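Local coordinates for phosphate-specific transport system accessory protein PhoU homolog (PDB 4Q25) that is a homodimeric, helix-bundle negative regulator of the Pho regulon and probably helps to control phosphate uptake, at residues Q14-L19 with A84-L89; E20-H25 with E71-I76; E122-Y127 with P185-R190; V128-I133 with W196-L201; G30-K35 with D60-M65. All coordinates share one frame; numbering follows the deposited sequence.

Interaction 1: Q14-L19 with A84-L89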
# COMPACT_ATOMS: atom_id res chain seq x y z
N GLN A 14 -28.97 4.89 21.68
CA GLN A 14 -28.28 5.84 20.82
C GLN A 14 -26.81 5.53 20.51
O GLN A 14 -26.12 6.34 19.90
CB GLN A 14 -28.41 7.22 21.43
CG GLN A 14 -29.84 7.73 21.41
CD GLN A 14 -30.02 9.08 22.09
OE1 GLN A 14 -29.23 9.46 22.94
NE2 GLN A 14 -31.05 9.82 21.69
N PHE A 15 -26.31 4.38 20.92
CA PHE A 15 -24.99 3.95 20.50
C PHE A 15 -25.07 3.64 19.05
O PHE A 15 -24.09 3.64 18.33
CB PHE A 15 -24.57 2.68 21.21
CG PHE A 15 -23.25 2.17 20.76
CD1 PHE A 15 -22.08 2.71 21.24
CD2 PHE A 15 -23.17 1.12 19.87
CE1 PHE A 15 -20.86 2.22 20.85
CE2 PHE A 15 -21.95 0.63 19.47
CZ PHE A 15 -20.80 1.18 19.95
N ASN A 16 -26.26 3.31 18.64
CA ASN A 16 -26.48 2.94 17.24
C ASN A 16 -26.75 4.15 16.34
O ASN A 16 -26.82 4.01 15.13
CB ASN A 16 -27.62 1.92 17.15
CG ASN A 16 -27.39 0.74 18.06
OD1 ASN A 16 -28.17 0.50 18.99
ND2 ASN A 16 -26.31 0.02 17.83
N ALA A 17 -26.92 5.33 16.94
CA ALA A 17 -26.92 6.56 16.18
C ALA A 17 -25.47 6.84 15.81
O ALA A 17 -25.14 6.92 14.64
CB ALA A 17 -27.49 7.72 16.97
N GLU A 18 -24.60 6.94 16.81
CA GLU A 18 -23.22 7.28 16.57
C GLU A 18 -22.54 6.24 15.67
O GLU A 18 -21.59 6.56 14.95
CB GLU A 18 -22.46 7.55 17.88
CG GLU A 18 -22.35 6.38 18.85
CD GLU A 18 -21.77 6.80 20.20
OE1 GLU A 18 -22.32 7.76 20.81
OE2 GLU A 18 -20.77 6.16 20.64
N LEU A 19 -23.00 5.02 15.73
CA LEU A 19 -22.63 4.00 14.80
C LEU A 19 -23.06 4.20 13.35
O LEU A 19 -22.38 3.80 12.44
CB LEU A 19 -23.15 2.69 15.31
CG LEU A 19 -22.93 1.48 14.45
CD1 LEU A 19 -21.44 1.24 14.30
CD2 LEU A 19 -23.63 0.29 15.05
N ALA A 84 -20.88 -8.60 19.31
CA ALA A 84 -20.02 -9.19 18.31
C ALA A 84 -20.18 -8.64 16.92
O ALA A 84 -19.22 -8.46 16.22
CB ALA A 84 -20.26 -10.69 18.28
N SER A 85 -21.41 -8.39 16.51
CA SER A 85 -21.68 -7.87 15.19
C SER A 85 -21.24 -6.42 15.07
O SER A 85 -20.73 -6.02 14.06
CB SER A 85 -23.12 -8.13 14.76
OG SER A 85 -23.99 -7.15 15.24
N ASP A 86 -21.45 -5.65 16.11
CA ASP A 86 -20.98 -4.28 16.12
C ASP A 86 -19.48 -4.22 16.11
O ASP A 86 -18.88 -3.36 15.52
CB ASP A 86 -21.55 -3.55 17.30
CG ASP A 86 -23.02 -3.51 17.25
OD1 ASP A 86 -23.53 -4.03 16.26
OD2 ASP A 86 -23.67 -3.00 18.16
N LEU A 87 -18.86 -5.12 16.81
CA LEU A 87 -17.45 -5.09 16.82
C LEU A 87 -16.98 -5.37 15.42
O LEU A 87 -16.08 -4.76 14.94
CB LEU A 87 -16.90 -6.10 17.80
CG LEU A 87 -15.40 -6.16 17.73
CD1 LEU A 87 -14.82 -4.94 18.40
CD2 LEU A 87 -14.91 -7.42 18.38
N ARG A 88 -17.63 -6.27 14.73
CA ARG A 88 -17.20 -6.57 13.39
C ARG A 88 -17.32 -5.31 12.52
O ARG A 88 -16.50 -5.06 11.68
CB ARG A 88 -18.01 -7.73 12.83
CG ARG A 88 -17.73 -9.05 13.51
CD ARG A 88 -18.00 -10.23 12.60
NE ARG A 88 -19.31 -10.18 12.01
CZ ARG A 88 -20.40 -10.59 12.63
NH1 ARG A 88 -20.31 -11.05 13.85
NH2 ARG A 88 -21.56 -10.52 12.04
N LEU A 89 -18.33 -4.52 12.76
CA LEU A 89 -18.57 -3.31 11.98
C LEU A 89 -17.51 -2.22 12.19
O LEU A 89 -16.99 -1.68 11.23
CB LEU A 89 -19.95 -2.72 12.26
CG LEU A 89 -20.31 -1.44 11.50
CD1 LEU A 89 -20.52 -1.69 10.00
CD2 LEU A 89 -21.55 -0.82 12.10
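Leu19 and Asp86 mark the closest backbone approach, CA to CA 8.5 Å, between two helix beginnings that run the same way, with axes 12.4 Å apart and inclined at 23°. At that spacing the gap is bridged by side chains alone. Leu19, with CG anti to its backbone N (chi1 177°), and Leu89 face each other tip to tip, but the modelled approach of their methyls is too short, so its detail is doubtful. Nearer the helix starts, Asp86 points toward the other segment, and its OD2 meets the edge of the Phe15 ring, 4.2 Å from CE2 of Phe15. The same OD2 of Asp86 stands 4.0 Å from ND2 of Asn16, a distance at which no hydrogen bond forms. Within its own helix, OD1 of Asp86 accepts a weak bond from OG of Ser85. Phe15 also leans on Ile76 of helix 59-78, which runs between the two in the chain. Two parallel helices sharing an antiparallel connecting helix are characteristic of an up-down-up three-helix bundle.

Interaction 2: E20-H25 with E71-I76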
# COMPACT_ATOMS: atom_id res chain seq x y z
N GLU A 20 -24.24 4.75 13.12
CA GLU A 20 -24.66 5.06 11.77
C GLU A 20 -23.88 6.27 11.28
O GLU A 20 -23.55 6.32 10.12
CB GLU A 20 -26.18 5.33 11.67
CG GLU A 20 -27.07 4.13 11.98
CD GLU A 20 -27.20 3.12 10.84
OE1 GLU A 20 -28.35 2.77 10.49
OE2 GLU A 20 -26.16 2.67 10.31
N ASP A 21 -23.61 7.22 12.15
CA ASP A 21 -22.80 8.39 11.82
C ASP A 21 -21.40 8.06 11.29
O ASP A 21 -20.91 8.71 10.37
CB ASP A 21 -22.65 9.30 13.04
CG ASP A 21 -23.78 10.26 13.17
OD1 ASP A 21 -24.94 9.84 12.94
OD2 ASP A 21 -23.51 11.44 13.47
N VAL A 22 -20.75 7.07 11.90
CA VAL A 22 -19.43 6.65 11.46
C VAL A 22 -19.54 5.78 10.20
O VAL A 22 -18.62 5.74 9.39
CB VAL A 22 -18.64 5.91 12.58
CG1 VAL A 22 -19.20 4.53 12.84
CG2 VAL A 22 -17.17 5.78 12.20
N ARG A 23 -20.65 5.10 10.03
CA ARG A 23 -20.87 4.36 8.80
C ARG A 23 -21.02 5.36 7.65
O ARG A 23 -20.45 5.17 6.60
CB ARG A 23 -22.12 3.51 8.91
CG ARG A 23 -22.01 2.17 8.23
CD ARG A 23 -23.26 1.32 8.47
NE ARG A 23 -24.38 1.91 7.76
CZ ARG A 23 -24.88 1.48 6.61
NH1 ARG A 23 -24.39 0.39 6.01
NH2 ARG A 23 -25.90 2.13 6.06
N SER A 24 -21.75 6.45 7.88
CA SER A 24 -22.04 7.41 6.83
C SER A 24 -20.81 8.27 6.53
O SER A 24 -20.66 8.78 5.42
CB SER A 24 -23.23 8.30 7.20
OG SER A 24 -22.81 9.48 7.87
N HIS A 25 -19.94 8.43 7.52
CA HIS A 25 -18.66 9.10 7.31
C HIS A 25 -17.73 8.27 6.43
O HIS A 25 -17.10 8.81 5.55
CB HIS A 25 -18.01 9.41 8.64
CG HIS A 25 -18.77 10.42 9.45
ND1 HIS A 25 -18.80 10.41 10.83
CD2 HIS A 25 -19.56 11.45 9.07
CE1 HIS A 25 -19.54 11.40 11.27
NE2 HIS A 25 -20.02 12.05 10.22
N GLU A 71 -10.51 8.16 15.00
CA GLU A 71 -10.78 8.66 16.35
C GLU A 71 -12.21 8.39 16.77
O GLU A 71 -12.50 8.06 17.91
CB GLU A 71 -10.50 10.14 16.46
CG GLU A 71 -9.02 10.46 16.51
CD GLU A 71 -8.30 9.70 17.63
OE1 GLU A 71 -8.50 10.07 18.80
OE2 GLU A 71 -7.58 8.73 17.31
N GLU A 72 -13.11 8.51 15.81
CA GLU A 72 -14.51 8.20 16.01
C GLU A 72 -14.71 6.75 16.41
O GLU A 72 -15.51 6.43 17.32
CB GLU A 72 -15.27 8.51 14.72
CG GLU A 72 -16.71 8.80 14.90
CD GLU A 72 -17.40 9.08 13.58
OE1 GLU A 72 -18.64 8.89 13.54
OE2 GLU A 72 -16.72 9.48 12.61
N CYS A 73 -14.00 5.84 15.73
CA CYS A 73 -14.06 4.41 16.08
C CYS A 73 -13.51 4.17 17.47
O CYS A 73 -13.87 3.18 18.14
CB CYS A 73 -13.26 3.55 15.12
SG CYS A 73 -13.88 3.52 13.43
N VAL A 74 -12.57 5.00 17.86
CA VAL A 74 -12.00 4.92 19.17
C VAL A 74 -13.01 5.33 20.22
O VAL A 74 -13.23 4.62 21.16
CB VAL A 74 -10.68 5.73 19.26
CG1 VAL A 74 -10.27 6.00 20.68
CG2 VAL A 74 -9.58 4.96 18.61
N ARG A 75 -13.69 6.43 20.02
CA ARG A 75 -14.63 6.89 21.00
C ARG A 75 -15.78 5.92 21.17
O ARG A 75 -16.17 5.56 22.29
CB ARG A 75 -15.10 8.27 20.63
CG ARG A 75 -13.95 9.19 20.31
CD ARG A 75 -14.35 10.65 20.28
NE ARG A 75 -15.51 10.89 19.44
CZ ARG A 75 -15.46 11.39 18.22
NH1 ARG A 75 -14.31 11.72 17.69
NH2 ARG A 75 -16.57 11.58 17.55
N ILE A 76 -16.26 5.42 20.06
CA ILE A 76 -17.35 4.52 20.12
C ILE A 76 -16.94 3.31 20.89
O ILE A 76 -17.68 2.84 21.70
CB ILE A 76 -17.78 4.05 18.73
CG1 ILE A 76 -18.61 5.08 18.03
CG2 ILE A 76 -18.64 2.80 18.82
CD1 ILE A 76 -18.94 4.69 16.61
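Glu72 swings CG anti to its backbone N (chi1 -155°) and then runs on extended, which carries its carboxylate across to Val22 and His25. His25 sets CG on the opposite side from its carbonyl carbon (chi1 -66°), which places the ring on the Glu72 side with ND1 facing the carboxylate. The ring and carboxylate planes stand 63° apart. ND1 of His25 donates to OE2 of Glu72 at 2.9 Å, and the oxygen accepts with its syn lone pair, although it is tilted somewhat out of the ring plane and the bond is bent; a second, weak bond runs from ND1 of His25 to OE1 of Glu72 at 3.1 Å. This is a histidine-carboxylate hydrogen bond, and the acidic neighbourhood, with Asp21 also close by, may favour a protonated imidazole.

Glu72 slides alongside Val22 in the reverse direction, and OE1 of Glu72 comes tightly to 3.1 Å from CB of Val22. The two methyls of Val22 divide the apolar work: CG1 meets CD1 of Ile76 at 3.8 Å, while CG2 looks to SG of Cys73 at 4.2 Å. A polar bond thus borders an oily patch.

Helices 15-45 and 59-78 run antiparallel here, their axes 10.5 Å apart. Helix 84-120 closes the apolar side, with Ile93 against both Val22 and Cys73 and Ile90 against Cys73 and Ile76, while Glu71 forms a salt bridge with Arg88 of the second subunit.

Interaction 3: E122-Y127 with P185-R190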
# COMPACT_ATOMS: atom_id res chain seq x y z
N GLU A 122 2.28 12.31 -25.52
CA GLU A 122 1.54 11.12 -25.25
C GLU A 122 2.30 9.83 -25.58
O GLU A 122 3.24 9.81 -26.40
CB GLU A 122 0.13 11.18 -25.84
CG GLU A 122 0.02 11.33 -27.33
CD GLU A 122 -1.33 11.92 -27.70
OE1 GLU A 122 -2.32 11.16 -27.71
OE2 GLU A 122 -1.38 13.13 -27.97
N SER A 123 1.97 8.79 -24.84
CA SER A 123 2.52 7.46 -25.10
C SER A 123 1.94 7.03 -26.45
O SER A 123 0.83 7.40 -26.79
CB SER A 123 2.09 6.49 -24.01
OG SER A 123 2.53 5.16 -24.21
N PRO A 124 2.70 6.29 -27.24
CA PRO A 124 2.09 5.74 -28.46
C PRO A 124 1.24 4.51 -28.17
O PRO A 124 0.53 4.04 -29.04
CB PRO A 124 3.28 5.40 -29.35
CG PRO A 124 4.46 5.34 -28.43
CD PRO A 124 4.12 5.96 -27.11
N ARG A 125 1.27 4.02 -26.92
CA ARG A 125 0.48 2.88 -26.53
C ARG A 125 -0.10 3.07 -25.14
O ARG A 125 0.48 3.77 -24.31
CB ARG A 125 1.39 1.64 -26.53
CG ARG A 125 0.85 0.44 -27.27
CD ARG A 125 0.85 0.65 -28.78
NE ARG A 125 1.13 -0.60 -29.47
CZ ARG A 125 1.49 -0.68 -30.74
NH1 ARG A 125 1.57 0.43 -31.48
NH2 ARG A 125 1.74 -1.87 -31.28
N GLY A 126 -1.27 2.46 -24.89
CA GLY A 126 -1.76 2.21 -23.53
C GLY A 126 -3.00 2.94 -23.05
O GLY A 126 -3.51 2.65 -21.98
N TYR A 127 -3.50 3.90 -23.80
CA TYR A 127 -4.59 4.72 -23.32
C TYR A 127 -5.92 3.96 -23.22
O TYR A 127 -6.72 4.17 -22.27
CB TYR A 127 -4.73 5.99 -24.17
CG TYR A 127 -3.59 6.94 -23.94
CD1 TYR A 127 -3.56 7.76 -22.82
CD2 TYR A 127 -2.51 7.00 -24.81
CE1 TYR A 127 -2.51 8.61 -22.57
CE2 TYR A 127 -1.46 7.87 -24.58
CZ TYR A 127 -1.45 8.66 -23.45
OH TYR A 127 -0.39 9.53 -23.24
N PRO A 185 12.50 2.30 -28.38
CA PRO A 185 13.14 2.75 -27.17
C PRO A 185 12.95 4.23 -26.85
O PRO A 185 12.96 4.58 -25.67
CB PRO A 185 14.62 2.43 -27.42
CG PRO A 185 14.59 1.29 -28.32
CD PRO A 185 13.43 1.54 -29.23
N ARG A 186 12.76 5.09 -27.85
CA ARG A 186 12.50 6.51 -27.61
C ARG A 186 11.24 6.75 -26.77
O ARG A 186 11.04 7.82 -26.21
CB ARG A 186 12.37 7.27 -28.94
CG ARG A 186 13.60 7.28 -29.85
CD ARG A 186 13.45 8.36 -30.92
NE ARG A 186 14.38 8.20 -32.05
CZ ARG A 186 14.10 7.57 -33.19
NH1 ARG A 186 12.91 7.00 -33.41
NH2 ARG A 186 15.04 7.51 -34.14
N ALA A 187 10.36 5.77 -26.69
CA ALA A 187 9.10 5.96 -26.02
C ALA A 187 9.09 5.41 -24.59
O ALA A 187 8.09 5.54 -23.90
CB ALA A 187 7.99 5.34 -26.85
N ILE A 188 10.21 4.88 -24.12
CA ILE A 188 10.30 4.23 -22.83
C ILE A 188 9.80 5.07 -21.65
O ILE A 188 9.01 4.61 -20.81
CB ILE A 188 11.76 3.79 -22.57
CG1 ILE A 188 12.05 2.51 -23.38
CG2 ILE A 188 12.01 3.59 -21.08
CD1 ILE A 188 13.52 2.16 -23.49
N SER A 189 10.24 6.31 -21.58
CA SER A 189 9.83 7.22 -20.53
C SER A 189 8.31 7.44 -20.53
O SER A 189 7.65 7.49 -19.48
CB SER A 189 10.58 8.52 -20.72
OG SER A 189 10.27 9.43 -19.71
N ARG A 190 7.72 7.54 -21.72
CA ARG A 190 6.30 7.74 -21.81
C ARG A 190 5.53 6.44 -21.51
O ARG A 190 4.54 6.46 -20.77
CB ARG A 190 5.92 8.33 -23.16
CG ARG A 190 6.31 9.79 -23.29
CD ARG A 190 6.17 10.27 -24.72
NE ARG A 190 7.23 9.74 -25.57
CZ ARG A 190 7.08 9.37 -26.84
NH1 ARG A 190 5.89 9.43 -27.42
NH2 ARG A 190 8.11 8.91 -27.52
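Arg190 does most of the work, folding its side chain against the loop 122-127. Its chain bends at chi3 (-73°), which brings CD to 3.4 Å from the carbonyl O of Glu122 and turns the guanidinium so that NH1 can donate to that same oxygen. The bond, NH1 of Arg190 to O of Glu122, is 2.9 Å long and fairly straight at 156°, with the acceptor lying in the guanidinium plane. The neighbouring NH2 of Arg190 reaches back for a weak bond to O of Arg186, which helps to fix the rotation of the group.

Pro124 crosses Arg190 at about a right angle, its CD 3.9 Å from NH1 of Arg190, and sets CG at 3.9 Å from CB of Ala187. The backbone of Ser123 rests against the root of the arginine, CA of Ser123 4.0 Å from CB of Arg190. The peptide between Glu122 and Ser123 is held at both polar ends, since N of Ser123 donates to OH of Tyr127 at 2.9 Å.

The loop links helix 84-120 to helix 127-149 and lies against the start of helix 188-220. Helix 153-183 adds Tyr180 beside Pro124, helix 84-120 brings Leu117 and Glu120 to Arg190, and Ile188 packs on Ile188 of the second subunit.

Interaction 4: V128-I133 with W196-L201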
# COMPACT_ATOMS: atom_id res chain seq x y z
N VAL A 128 -6.18 3.08 -24.19
CA VAL A 128 -7.42 2.32 -24.17
C VAL A 128 -7.36 1.40 -22.98
O VAL A 128 -8.34 1.23 -22.30
CB VAL A 128 -7.73 1.57 -25.48
CG1 VAL A 128 -6.68 0.52 -25.80
CG2 VAL A 128 -9.08 0.90 -25.39
N GLU A 129 -6.19 0.83 -22.70
CA GLU A 129 -6.03 -0.04 -21.53
C GLU A 129 -6.19 0.68 -20.18
O GLU A 129 -6.80 0.15 -19.25
CB GLU A 129 -4.69 -0.76 -21.57
CG GLU A 129 -4.53 -1.73 -22.75
CD GLU A 129 -3.77 -1.15 -23.92
OE1 GLU A 129 -3.88 0.08 -24.15
OE2 GLU A 129 -3.09 -1.94 -24.63
N VAL A 130 -5.61 1.86 -20.08
CA VAL A 130 -5.78 2.67 -18.88
C VAL A 130 -7.26 2.97 -18.65
O VAL A 130 -7.76 2.79 -17.56
CB VAL A 130 -5.01 4.01 -18.97
CG1 VAL A 130 -5.49 4.98 -17.89
CG2 VAL A 130 -3.53 3.78 -18.83
N ARG A 131 -7.94 3.44 -19.67
CA ARG A 131 -9.37 3.76 -19.55
C ARG A 131 -10.19 2.54 -19.17
O ARG A 131 -11.06 2.61 -18.34
CB ARG A 131 -9.89 4.37 -20.85
CG ARG A 131 -11.41 4.50 -20.96
CD ARG A 131 -11.98 5.44 -19.93
NE ARG A 131 -11.78 6.83 -20.34
CZ ARG A 131 -11.83 7.89 -19.54
NH1 ARG A 131 -12.05 7.77 -18.24
NH2 ARG A 131 -11.64 9.09 -20.07
N HIS A 132 -9.89 1.41 -19.78
CA HIS A 132 -10.62 0.18 -19.53
C HIS A 132 -10.44 -0.35 -18.11
O HIS A 132 -11.42 -0.65 -17.42
CB HIS A 132 -10.19 -0.88 -20.54
CG HIS A 132 -10.81 -2.21 -20.29
ND1 HIS A 132 -12.17 -2.36 -20.12
CD2 HIS A 132 -10.27 -3.44 -20.20
CE1 HIS A 132 -12.44 -3.64 -19.92
NE2 HIS A 132 -11.31 -4.31 -19.95
N ILE A 133 -9.20 -0.49 -17.68
CA ILE A 133 -8.89 -0.95 -16.33
C ILE A 133 -9.38 0.07 -15.29
O ILE A 133 -9.97 -0.28 -14.26
CB ILE A 133 -7.39 -1.25 -16.21
CG1 ILE A 133 -7.07 -2.46 -17.08
CG2 ILE A 133 -6.99 -1.48 -14.77
CD1 ILE A 133 -5.64 -2.91 -17.08
N TRP A 196 3.19 2.68 -14.83
CA TRP A 196 3.03 3.06 -13.44
C TRP A 196 1.56 3.38 -13.15
O TRP A 196 1.04 3.03 -12.11
CB TRP A 196 3.86 4.26 -13.05
CG TRP A 196 5.37 4.25 -13.31
CD1 TRP A 196 6.17 5.36 -13.53
CD2 TRP A 196 6.25 3.13 -13.39
NE1 TRP A 196 7.46 4.99 -13.71
CE2 TRP A 196 7.53 3.62 -13.63
CE3 TRP A 196 6.06 1.76 -13.26
CZ2 TRP A 196 8.63 2.80 -13.76
CZ3 TRP A 196 7.15 0.93 -13.40
CH2 TRP A 196 8.41 1.45 -13.64
N ALA A 197 0.92 4.12 -14.04
CA ALA A 197 -0.50 4.43 -13.85
C ALA A 197 -1.36 3.14 -13.78
O ALA A 197 -2.18 2.96 -12.89
CB ALA A 197 -0.98 5.35 -14.94
N LEU A 198 -1.16 2.23 -14.72
CA LEU A 198 -1.83 0.91 -14.70
C LEU A 198 -1.59 0.12 -13.41
O LEU A 198 -2.51 -0.49 -12.90
CB LEU A 198 -1.40 0.04 -15.89
CG LEU A 198 -1.93 0.50 -17.24
CD1 LEU A 198 -1.22 -0.21 -18.35
CD2 LEU A 198 -3.41 0.23 -17.38
N ARG A 199 -0.37 0.17 -12.88
CA ARG A 199 -0.05 -0.51 -11.63
C ARG A 199 -0.82 0.10 -10.46
O ARG A 199 -1.37 -0.63 -9.62
CB ARG A 199 1.46 -0.48 -11.40
CG ARG A 199 1.92 -1.00 -10.04
CD ARG A 199 1.82 -2.51 -9.99
NE ARG A 199 1.71 -3.01 -8.62
CZ ARG A 199 1.52 -4.29 -8.30
NH1 ARG A 199 1.40 -5.21 -9.25
NH2 ARG A 199 1.45 -4.65 -7.04
N SER A 200 -0.88 1.42 -10.39
CA SER A 200 -1.77 2.11 -9.45
C SER A 200 -3.27 1.75 -9.64
O SER A 200 -4.01 1.62 -8.68
CB SER A 200 -1.59 3.64 -9.56
OG SER A 200 -0.29 4.07 -9.14
N LEU A 201 -3.74 1.65 -10.87
CA LEU A 201 -5.15 1.24 -11.05
C LEU A 201 -5.38 -0.22 -10.54
O LEU A 201 -6.38 -0.52 -9.92
CB LEU A 201 -5.56 1.42 -12.52
CG LEU A 201 -5.64 2.88 -12.98
CD1 LEU A 201 -5.94 2.96 -14.47
CD2 LEU A 201 -6.69 3.65 -12.20
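Val130 and Ile133 meet Leu198 and Leu201 with no flat group between them: the side chains that meet are all aliphatic. The indole of Trp196 turns from it to the dimer interface, where Arg199 of the second subunit makes a cation-pi contact, and the carboxylate end of Glu129 likewise leads away. CD2 of Leu198 touches both residues of the other helix. It lies 3.7 Å from CA of Val130, 3.8 Å from CG2 of Val130 and 3.9 Å from CD1 of Ile133, so it is lodged between those two side chains. One turn on, Leu201 answers with CD1 at 3.6 Å from the carbonyl O of Val130 and CB at 3.9 Å from CG2 of Ile133. Ile133 can serve both leucines because CG1 stands opposite its carbonyl carbon (chi1 -68°) while CG2 takes the other branch. The helices run nearly parallel, 12° apart with axes at 9.9 Å, and helix 153-183 adds Tyr170 and Leu177 beside Leu198. Such an aliphatic seam between two parallel helices, with an antiparallel one between them in sequence, characterises a three-helix bundle core.

Interaction 5: G30-K35 with D60-M65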
# COMPACT_ATOMS: atom_id res chain seq x y z
N GLY A 30 -15.52 7.34 1.05
CA GLY A 30 -15.46 6.49 -0.12
C GLY A 30 -15.89 7.22 -1.38
O GLY A 30 -15.31 7.03 -2.44
N GLY A 31 -16.90 8.08 -1.23
CA GLY A 31 -17.44 8.85 -2.32
C GLY A 31 -16.40 9.83 -2.81
O GLY A 31 -16.17 9.93 -4.02
N LEU A 32 -15.75 10.53 -1.88
CA LEU A 32 -14.68 11.47 -2.24
C LEU A 32 -13.49 10.80 -2.94
O LEU A 32 -12.92 11.32 -3.89
CB LEU A 32 -14.19 12.19 -1.00
CG LEU A 32 -13.40 13.43 -1.30
CD1 LEU A 32 -14.09 14.29 -2.35
CD2 LEU A 32 -13.25 14.22 -0.02
N VAL A 33 -13.18 9.61 -2.51
CA VAL A 33 -12.06 8.85 -3.05
C VAL A 33 -12.37 8.30 -4.45
O VAL A 33 -11.50 8.23 -5.34
CB VAL A 33 -11.74 7.71 -2.09
CG1 VAL A 33 -11.21 6.50 -2.81
CG2 VAL A 33 -10.77 8.19 -1.04
N GLU A 34 -13.62 7.89 -4.64
CA GLU A 34 -14.09 7.36 -5.89
C GLU A 34 -14.08 8.46 -6.95
O GLU A 34 -13.79 8.22 -8.09
CB GLU A 34 -15.49 6.79 -5.67
CG GLU A 34 -16.16 6.09 -6.83
CD GLU A 34 -17.62 5.75 -6.51
OE1 GLU A 34 -17.91 5.39 -5.32
OE2 GLU A 34 -18.47 5.85 -7.44
N LYS A 35 -14.43 9.66 -6.54
CA LYS A 35 -14.35 10.81 -7.41
C LYS A 35 -12.90 11.17 -7.74
O LYS A 35 -12.63 11.63 -8.84
CB LYS A 35 -15.06 11.98 -6.77
CG LYS A 35 -15.17 13.18 -7.67
CD LYS A 35 -15.69 14.36 -6.90
CE LYS A 35 -15.66 15.62 -7.76
NZ LYS A 35 -14.27 15.93 -8.23
N ASP A 60 -5.20 15.58 0.82
CA ASP A 60 -5.07 16.01 2.20
C ASP A 60 -6.37 15.85 2.97
O ASP A 60 -6.38 15.38 4.09
CB ASP A 60 -4.60 17.45 2.26
CG ASP A 60 -3.23 17.62 1.62
OD1 ASP A 60 -2.21 17.51 2.34
OD2 ASP A 60 -3.19 17.82 0.37
N GLN A 61 -7.47 16.28 2.37
CA GLN A 61 -8.79 16.16 2.98
C GLN A 61 -9.12 14.70 3.27
O GLN A 61 -9.73 14.38 4.28
CB GLN A 61 -9.83 16.73 2.03
CG GLN A 61 -11.24 16.74 2.58
CD GLN A 61 -12.25 17.30 1.62
OE1 GLN A 61 -11.91 17.86 0.57
NE2 GLN A 61 -13.51 17.16 1.97
N ILE A 62 -8.73 13.83 2.35
CA ILE A 62 -8.93 12.40 2.49
C ILE A 62 -8.14 11.82 3.66
O ILE A 62 -8.69 11.02 4.42
CB ILE A 62 -8.61 11.70 1.16
CG1 ILE A 62 -9.59 12.24 0.12
CG2 ILE A 62 -8.68 10.17 1.27
CD1 ILE A 62 -9.66 11.45 -1.15
N ASN A 63 -6.90 12.23 3.82
CA ASN A 63 -6.09 11.81 4.95
C ASN A 63 -6.70 12.30 6.28
O ASN A 63 -6.68 11.59 7.28
CB ASN A 63 -4.64 12.32 4.82
CG ASN A 63 -3.86 11.57 3.75
OD1 ASN A 63 -3.44 12.16 2.76
ND2 ASN A 63 -3.68 10.28 3.93
N GLN A 64 -7.23 13.52 6.28
CA GLN A 64 -7.84 14.07 7.47
C GLN A 64 -9.20 13.41 7.74
O GLN A 64 -9.59 13.25 8.90
CB GLN A 64 -7.94 15.61 7.37
CG GLN A 64 -8.27 16.34 8.68
CD GLN A 64 -7.36 15.95 9.84
OE1 GLN A 64 -6.13 16.07 9.76
NE2 GLN A 64 -7.96 15.47 10.93
N MET A 65 -9.91 12.99 6.70
CA MET A 65 -11.13 12.19 6.93
C MET A 65 -10.78 10.87 7.58
O MET A 65 -11.50 10.39 8.45
CB MET A 65 -11.91 11.91 5.65
CG MET A 65 -12.68 13.11 5.14
SD MET A 65 -13.43 12.79 3.54
CE MET A 65 -15.10 12.41 4.06
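Leu32 lays its CD2 methyl over the flat amide of Gln61, 3.6 Å from both CD and NE2 of Gln61, and the two side chains cross at about a right angle. This is packing between antiparallel helices of a helical bundle: helices 15-45 and 59-78 pass at 155°, with axes 10.4 Å apart, and close a hairpin through the short helix 49-56. Gln61 offers its amide because its chain is extended throughout, CG anti to the backbone N (chi1 -176°). The same methyl of Leu32 also finds sulfur, with SD of Met65 at 3.8 Å, and brushes CG1 of Ile62 at a looser spacing. One methyl therefore serves three residues spread over about a turn of the opposite helix.

Deeper in, Val33 takes over from Leu32. It turns a little off a staggered rotamer (chi1 148°) and presses CG2 between the branches of Ile62. Met29, one turn earlier on helix 15-45, backs both Ile62 and Met65, and Gln36 touches Ile62 as well. On another side of helix 15-45, Glu34 packs on Val141 and Leu145 of helix 127-149, so helix 15-45 touches both helices.

The tightest touch is CG2 of Val33 on CD1 of Ile62 at 3.4 Å, closer than usual for carbons, while CG2 of Ile62 lies 3.7 Å from that same Val33 methyl.

In the fold
From the N terminus, helix 15-45 supplies one side of interactions 1, 2 and 5, in that order along it. Interaction 5 closes the smallest loop, folding helix 59-78 back through helix 49-56. Interaction 2 encloses it, further along the same antiparallel pair, and interaction 1 encloses both by bringing the start of helix 84-120 beside the start of helix 15-45. Interactions 1 and 2 touch, for instance through Glu18 and Ile76. After helix 84-120 has run to the far end of the molecule, interactions 3 and 4 begin. Their segments alternate, so the two loops cross, and together they tie the 122-127 segment and helix 127-149 to helix 188-220. Interactions 1 and 3 lie about 50 Å apart, centre to centre.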